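Local coordinates for protein 2'-5' RNA Ligase (Thermus thermophilus, PDB 1IUH) that is a single-chain protein of the LigT-like phosphoesterase family in the 2H clan, built from antiparallel strands and helices, at residues 68-73 / 96-101; 72-77 / 146-151. One frame throughout, in Å; residues are numbered along the deposited sequence.

Reading from the N terminus, the chain leaves helix 53-66, enters strand 70-80, and makes both contacts from that strand. Contact 1 comes back soonest: the chain runs out along 70-80, returns along strand 88-94 and turns into helix 96-113, whose first turn packs on the start of the strand it left. Contact 2 closes a much longer loop, with 68 residues between its segments, when 146-151 arrives antiparallel beside 72-77 and opens strand 150-164. The two loops overlap: 96-101 falls within the span of contact 2, and the starting segments share A72 and R73. Together they tie strand 70-80 to a helix and to its sheet neighbour, and R71 and E151 join them by a long, weak ion pair.

Contact 1 of 2, residues 68-73 / 96-101; sequences APFRAR and EGFLRL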
loop_
_atom_site.group_PDB
_atom_site.type_symbol
_atom_site.label_atom_id
_atom_site.label_comp_id
_atom_site.label_asym_id
_atom_site.label_seq_id
_atom_site.Cartn_x
_atom_site.Cartn_y
_atom_site.Cartn_z
ATOM N N ALA A 68 -14.251 -0.256 12.031
ATOM C CA ALA A 68 -14.256 -1.692 12.299
ATOM C C ALA A 68 -13.463 -2.561 11.261
ATOM O O ALA A 68 -13.199 -2.149 10.166
ATOM C CB ALA A 68 -15.701 -2.164 12.346
ATOM N N PRO A 69 -13.041 -3.768 11.665
ATOM C CA PRO A 69 -12.320 -4.688 10.779
ATOM C C PRO A 69 -13.305 -4.883 9.632
ATOM O O PRO A 69 -14.483 -4.887 9.842
ATOM C CB PRO A 69 -12.199 -5.939 11.637
ATOM C CG PRO A 69 -11.944 -5.316 13.020
ATOM C CD PRO A 69 -12.969 -4.230 13.069
ATOM N N PHE A 70 -12.834 -5.012 8.408
ATOM C CA PHE A 70 -13.747 -5.175 7.276
ATOM C C PHE A 70 -13.154 -6.235 6.323
ATOM O O PHE A 70 -11.954 -6.478 6.384
ATOM C CB PHE A 70 -13.892 -3.828 6.570
ATOM C CG PHE A 70 -12.581 -3.240 6.096
ATOM C CD1 PHE A 70 -12.037 -3.631 4.884
ATOM C CD2 PHE A 70 -11.894 -2.249 6.882
ATOM C CE1 PHE A 70 -10.813 -3.045 4.410
ATOM C CE2 PHE A 70 -10.671 -1.650 6.427
ATOM C CZ PHE A 70 -10.133 -2.063 5.158
ATOM N N ARG A 71 -13.970 -6.855 5.467
ATOM C CA ARG A 71 -13.440 -7.850 4.531
ATOM C C ARG A 71 -12.999 -7.206 3.228
ATOM O O ARG A 71 -13.673 -6.292 2.728
ATOM C CB ARG A 71 -14.490 -8.896 4.185
ATOM C CG ARG A 71 -14.448 -10.157 5.033
ATOM C CD ARG A 71 -15.371 -10.123 6.246
ATOM N NE ARG A 71 -16.649 -10.815 6.090
ATOM C CZ ARG A 71 -17.638 -10.374 5.327
ATOM N NH1 ARG A 71 -17.492 -9.255 4.650
ATOM N NH2 ARG A 71 -18.772 -11.041 5.254
ATOM N N ALA A 72 -11.853 -7.653 2.698
ATOM C CA ALA A 72 -11.346 -7.177 1.417
ATOM C C ALA A 72 -11.312 -8.435 0.533
ATOM O O ALA A 72 -11.277 -9.590 1.028
ATOM C CB ALA A 72 -9.949 -6.619 1.535
ATOM N N ARG A 73 -11.314 -8.184 -0.773
ATOM C CA ARG A 73 -11.282 -9.206 -1.789
ATOM C C ARG A 73 -10.131 -8.810 -2.721
ATOM O O ARG A 73 -9.925 -7.638 -3.047
ATOM C CB ARG A 73 -12.616 -9.202 -2.496
ATOM C CG ARG A 73 -12.725 -10.097 -3.652
ATOM C CD ARG A 73 -14.030 -10.917 -3.585
ATOM N NE ARG A 73 -13.758 -12.367 -3.668
ATOM C CZ ARG A 73 -14.454 -13.290 -3.000
ATOM N NH1 ARG A 73 -15.469 -12.911 -2.217
ATOM N NH2 ARG A 73 -14.102 -14.582 -3.061
ATOM N N GLU A 96 -14.768 -0.982 0.555
ATOM C CA GLU A 96 -15.108 0.351 1.037
ATOM C C GLU A 96 -14.115 0.825 2.130
ATOM O O GLU A 96 -13.697 2.010 2.178
ATOM C CB GLU A 96 -16.477 0.291 1.667
ATOM C CG GLU A 96 -17.507 1.041 0.889
ATOM C CD GLU A 96 -17.171 2.502 0.763
ATOM O OE1 GLU A 96 -16.795 2.934 -0.373
ATOM O OE2 GLU A 96 -17.279 3.200 1.812
ATOM N N GLY A 97 -13.796 -0.129 3.010
ATOM C CA GLY A 97 -12.905 0.102 4.123
ATOM C C GLY A 97 -11.580 0.731 3.738
ATOM O O GLY A 97 -11.116 1.596 4.502
ATOM N N PHE A 98 -10.975 0.313 2.609
ATOM C CA PHE A 98 -9.720 0.916 2.195
ATOM C C PHE A 98 -9.962 2.362 1.880
ATOM O O PHE A 98 -9.160 3.224 2.245
ATOM C CB PHE A 98 -9.108 0.282 0.934
ATOM C CG PHE A 98 -8.700 -1.136 1.101
ATOM C CD1 PHE A 98 -9.113 -2.096 0.164
ATOM C CD2 PHE A 98 -7.924 -1.542 2.224
ATOM C CE1 PHE A 98 -8.761 -3.455 0.335
ATOM C CE2 PHE A 98 -7.566 -2.907 2.408
ATOM C CZ PHE A 98 -7.984 -3.875 1.457
ATOM N N LEU A 99 -11.062 2.641 1.197
ATOM C CA LEU A 99 -11.330 4.016 0.814
ATOM C C LEU A 99 -11.616 4.823 2.057
ATOM O O LEU A 99 -11.116 5.927 2.173
ATOM C CB LEU A 99 -12.502 4.122 -0.178
ATOM C CG LEU A 99 -12.628 3.421 -1.568
ATOM C CD1 LEU A 99 -11.316 2.847 -2.117
ATOM C CD2 LEU A 99 -13.652 2.286 -1.465
ATOM N N ARG A 100 -12.390 4.280 2.994
ATOM C CA ARG A 100 -12.688 5.014 4.248
ATOM C C ARG A 100 -11.381 5.335 5.040
ATOM O O ARG A 100 -11.143 6.477 5.474
ATOM C CB ARG A 100 -13.708 4.253 5.137
ATOM C CG ARG A 100 -15.132 4.168 4.560
ATOM C CD ARG A 100 -16.048 3.278 5.387
ATOM N NE ARG A 100 -16.311 3.804 6.726
ATOM C CZ ARG A 100 -17.154 4.815 7.026
ATOM N NH1 ARG A 100 -17.874 5.436 6.098
ATOM N NH2 ARG A 100 -17.234 5.274 8.268
ATOM N N LEU A 101 -10.503 4.364 5.197
ATOM C CA LEU A 101 -9.247 4.699 5.884
ATOM C C LEU A 101 -8.405 5.720 5.082
ATOM O O LEU A 101 -7.783 6.609 5.646
ATOM C CB LEU A 101 -8.409 3.438 6.158
ATOM C CG LEU A 101 -9.026 2.460 7.162
ATOM C CD1 LEU A 101 -8.094 1.216 7.295
ATOM C CD2 LEU A 101 -9.256 3.160 8.498
#
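The F70 ring lies with one face against the first turn of helix 96-113: CA of G97 sits over its centre, 3.5 Å from the centroid and only 6° off the normal, a nearly axial CH-pi contact. At the ring's edge, in its plane, come CD2 of F98 and CD1 of L101. F98 answers with a face of its own, over which CE1 of F70 stands toward the rim. The two phenyls therefore form a T-shaped pair, F70 giving the edge and F98 the face, with centroids 5.3 Å apart and planes at 85°. This is helix-on-sheet packing in the LigT-like fold: the axes of strand 70-73 and helix 96-101 run at 112° to each other, measured between their N-to-C directions.

At G97 the helix backbone itself lies on the phenyl, with F70 CZ 3.5 Å from G97 C. F70 reaches this backbone with its CG held between its own backbone N and carbonyl carbon, a torsion that sends the ring across to G97. No hydrogen bond crosses between the segments, so contact between carbon surfaces carries the interface. F98 also touches L40 and L42 of strand 39-47, and F127, which ties the start of the helix to another strand of the sheet. Beside the T-shaped pair, A72 adds its methyl group, obliquely to the F98 ring, with CB 3.4 Å from F98 CZ.

Contact 2 of 2, residues 72-77 / 146-151; sequences ARLRGT and VLFGLE
L74 and L150 carry the backbone bonds of this strand pairing, where 146-151 runs antiparallel to 72-77. L74 N donates to L150 O over 2.8 Å, while the return bond, from L150 N to L74 O, is weak at 3.5 Å. G149 and L150 both face L74, a G1 beta bulge with G149 at positive phi. Beyond it, R73 and E151 make a non-hydrogen-bonded pair. At the other end V146 N donates to T77 OG1 at 2.9 Å and 164°; with chi1 44°, that hydroxyl oxygen lies between its own backbone N and carbonyl carbon.

Among apolar contacts, the F148 ring is layered: CG of L74 lies over one face, toward the rim and 4.2 Å from the centroid, and CG1 of V146, two residues earlier in the chain, covers the opposite face, toward the rim. G76 N approaches in the plane at the edge, 3.4 Å from F148 CD1. L74 and F148 both touch L17 of helix 11-21, and L150 touches A16, so these side chains pack against that helix.

The charged pair lies on the sheet face bearing R73 and E151. R73 NH1 stands 3.7 Å from E151 OE1, a long salt bridge with the guanidinium and carboxylate planes 89° apart. That crossed, long geometry argues for mainly electrostatic attraction, and E151 OE2 also has a long, weak ion pair with R71 NE.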
loop_
_atom_site.group_PDB
_atom_site.type_symbol
_atom_site.label_atom_id
_atom_site.label_comp_id
_atom_site.label_asym_id
_atom_site.label_seq_id
_atom_site.Cartn_x
_atom_site.Cartn_y
_atom_site.Cartn_z
ATOM N N ALA A 72 -11.853 -7.653 2.698
ATOM C CA ALA A 72 -11.346 -7.177 1.417
ATOM C C ALA A 72 -11.312 -8.435 0.533
ATOM O O ALA A 72 -11.277 -9.590 1.028
ATOM C CB ALA A 72 -9.949 -6.619 1.535
ATOM N N ARG A 73 -11.314 -8.184 -0.773
ATOM C CA ARG A 73 -11.282 -9.206 -1.789
ATOM C C ARG A 73 -10.131 -8.810 -2.721
ATOM O O ARG A 73 -9.925 -7.638 -3.047
ATOM C CB ARG A 73 -12.616 -9.202 -2.496
ATOM C CG ARG A 73 -12.725 -10.097 -3.652
ATOM C CD ARG A 73 -14.030 -10.917 -3.585
ATOM N NE ARG A 73 -13.758 -12.367 -3.668
ATOM C CZ ARG A 73 -14.454 -13.290 -3.000
ATOM N NH1 ARG A 73 -15.469 -12.911 -2.217
ATOM N NH2 ARG A 73 -14.102 -14.582 -3.061
ATOM N N LEU A 74 -9.337 -9.805 -3.077
ATOM C CA LEU A 74 -8.218 -9.634 -3.993
ATOM C C LEU A 74 -8.925 -9.888 -5.318
ATOM O O LEU A 74 -9.726 -10.807 -5.422
ATOM C CB LEU A 74 -7.174 -10.696 -3.688
ATOM C CG LEU A 74 -5.709 -10.376 -3.908
ATOM C CD1 LEU A 74 -5.366 -9.079 -3.288
ATOM C CD2 LEU A 74 -4.892 -11.467 -3.307
ATOM N N ARG A 75 -8.681 -9.075 -6.331
ATOM C CA ARG A 75 -9.441 -9.305 -7.543
ATOM C C ARG A 75 -8.770 -8.876 -8.851
ATOM O O ARG A 75 -8.927 -7.738 -9.269
ATOM C CB ARG A 75 -10.780 -8.586 -7.343
ATOM C CG ARG A 75 -11.881 -9.009 -8.259
ATOM C CD ARG A 75 -13.222 -8.493 -7.752
ATOM N NE ARG A 75 -14.249 -8.655 -8.786
ATOM C CZ ARG A 75 -14.409 -7.833 -9.821
ATOM N NH1 ARG A 75 -13.623 -6.768 -9.959
ATOM N NH2 ARG A 75 -15.331 -8.110 -10.741
ATOM N N GLY A 76 -8.025 -9.761 -9.506
ATOM C CA GLY A 76 -7.383 -9.364 -10.765
ATOM C C GLY A 76 -6.102 -8.570 -10.649
ATOM O O GLY A 76 -5.791 -8.052 -9.577
ATOM N N THR A 77 -5.349 -8.475 -11.744
ATOM C CA THR A 77 -4.060 -7.748 -11.767
ATOM C C THR A 77 -4.108 -6.581 -12.742
ATOM O O THR A 77 -5.073 -6.454 -13.470
ATOM C CB THR A 77 -2.951 -8.619 -12.290
ATOM O OG1 THR A 77 -3.467 -9.309 -13.428
ATOM C CG2 THR A 77 -2.436 -9.577 -11.274
ATOM N N VAL A 146 -4.074 -12.088 -13.888
ATOM C CA VAL A 146 -4.153 -13.148 -12.884
ATOM C C VAL A 146 -5.405 -12.863 -12.033
ATOM O O VAL A 146 -5.449 -11.831 -11.331
ATOM C CB VAL A 146 -2.937 -13.189 -11.906
ATOM C CG1 VAL A 146 -3.240 -14.159 -10.764
ATOM C CG2 VAL A 146 -1.692 -13.656 -12.605
ATOM N N LEU A 147 -6.415 -13.739 -12.112
ATOM C CA LEU A 147 -7.636 -13.563 -11.314
ATOM C C LEU A 147 -7.441 -14.198 -9.979
ATOM O O LEU A 147 -6.873 -15.291 -9.893
ATOM C CB LEU A 147 -8.825 -14.199 -11.985
ATOM C CG LEU A 147 -8.970 -13.587 -13.369
ATOM C CD1 LEU A 147 -10.374 -13.938 -13.925
ATOM C CD2 LEU A 147 -8.782 -12.043 -13.280
ATOM N N PHE A 148 -7.910 -13.541 -8.927
ATOM C CA PHE A 148 -7.707 -14.115 -7.599
ATOM C C PHE A 148 -8.934 -14.658 -6.855
ATOM O O PHE A 148 -8.914 -15.816 -6.382
ATOM C CB PHE A 148 -7.029 -13.100 -6.692
ATOM C CG PHE A 148 -5.696 -12.633 -7.182
ATOM C CD1 PHE A 148 -5.588 -11.479 -7.934
ATOM C CD2 PHE A 148 -4.524 -13.307 -6.810
ATOM C CE1 PHE A 148 -4.320 -10.984 -8.308
ATOM C CE2 PHE A 148 -3.259 -12.811 -7.181
ATOM C CZ PHE A 148 -3.167 -11.638 -7.932
ATOM N N GLY A 149 -9.966 -13.800 -6.732
ATOM C CA GLY A 149 -11.185 -14.134 -6.008
ATOM C C GLY A 149 -10.815 -14.687 -4.650
ATOM O O GLY A 149 -11.023 -15.863 -4.361
ATOM N N LEU A 150 -10.222 -13.864 -3.805
ATOM C CA LEU A 150 -9.828 -14.325 -2.485
ATOM C C LEU A 150 -10.222 -13.253 -1.452
ATOM O O LEU A 150 -9.740 -12.136 -1.529
ATOM C CB LEU A 150 -8.322 -14.580 -2.447
ATOM C CG LEU A 150 -7.708 -14.636 -1.037
ATOM C CD1 LEU A 150 -8.401 -15.734 -0.220
ATOM C CD2 LEU A 150 -6.199 -14.853 -1.087
ATOM N N GLU A 151 -11.066 -13.614 -0.481
ATOM C CA GLU A 151 -11.531 -12.676 0.543
ATOM C C GLU A 151 -10.695 -12.855 1.794
ATOM O O GLU A 151 -10.256 -13.933 2.104
ATOM C CB GLU A 151 -13.031 -12.899 0.878
ATOM C CG GLU A 151 -13.697 -11.726 1.619
ATOM C CD GLU A 151 -15.169 -11.974 2.123
ATOM O OE1 GLU A 151 -16.122 -12.120 1.327
ATOM O OE2 GLU A 151 -15.375 -12.017 3.352
#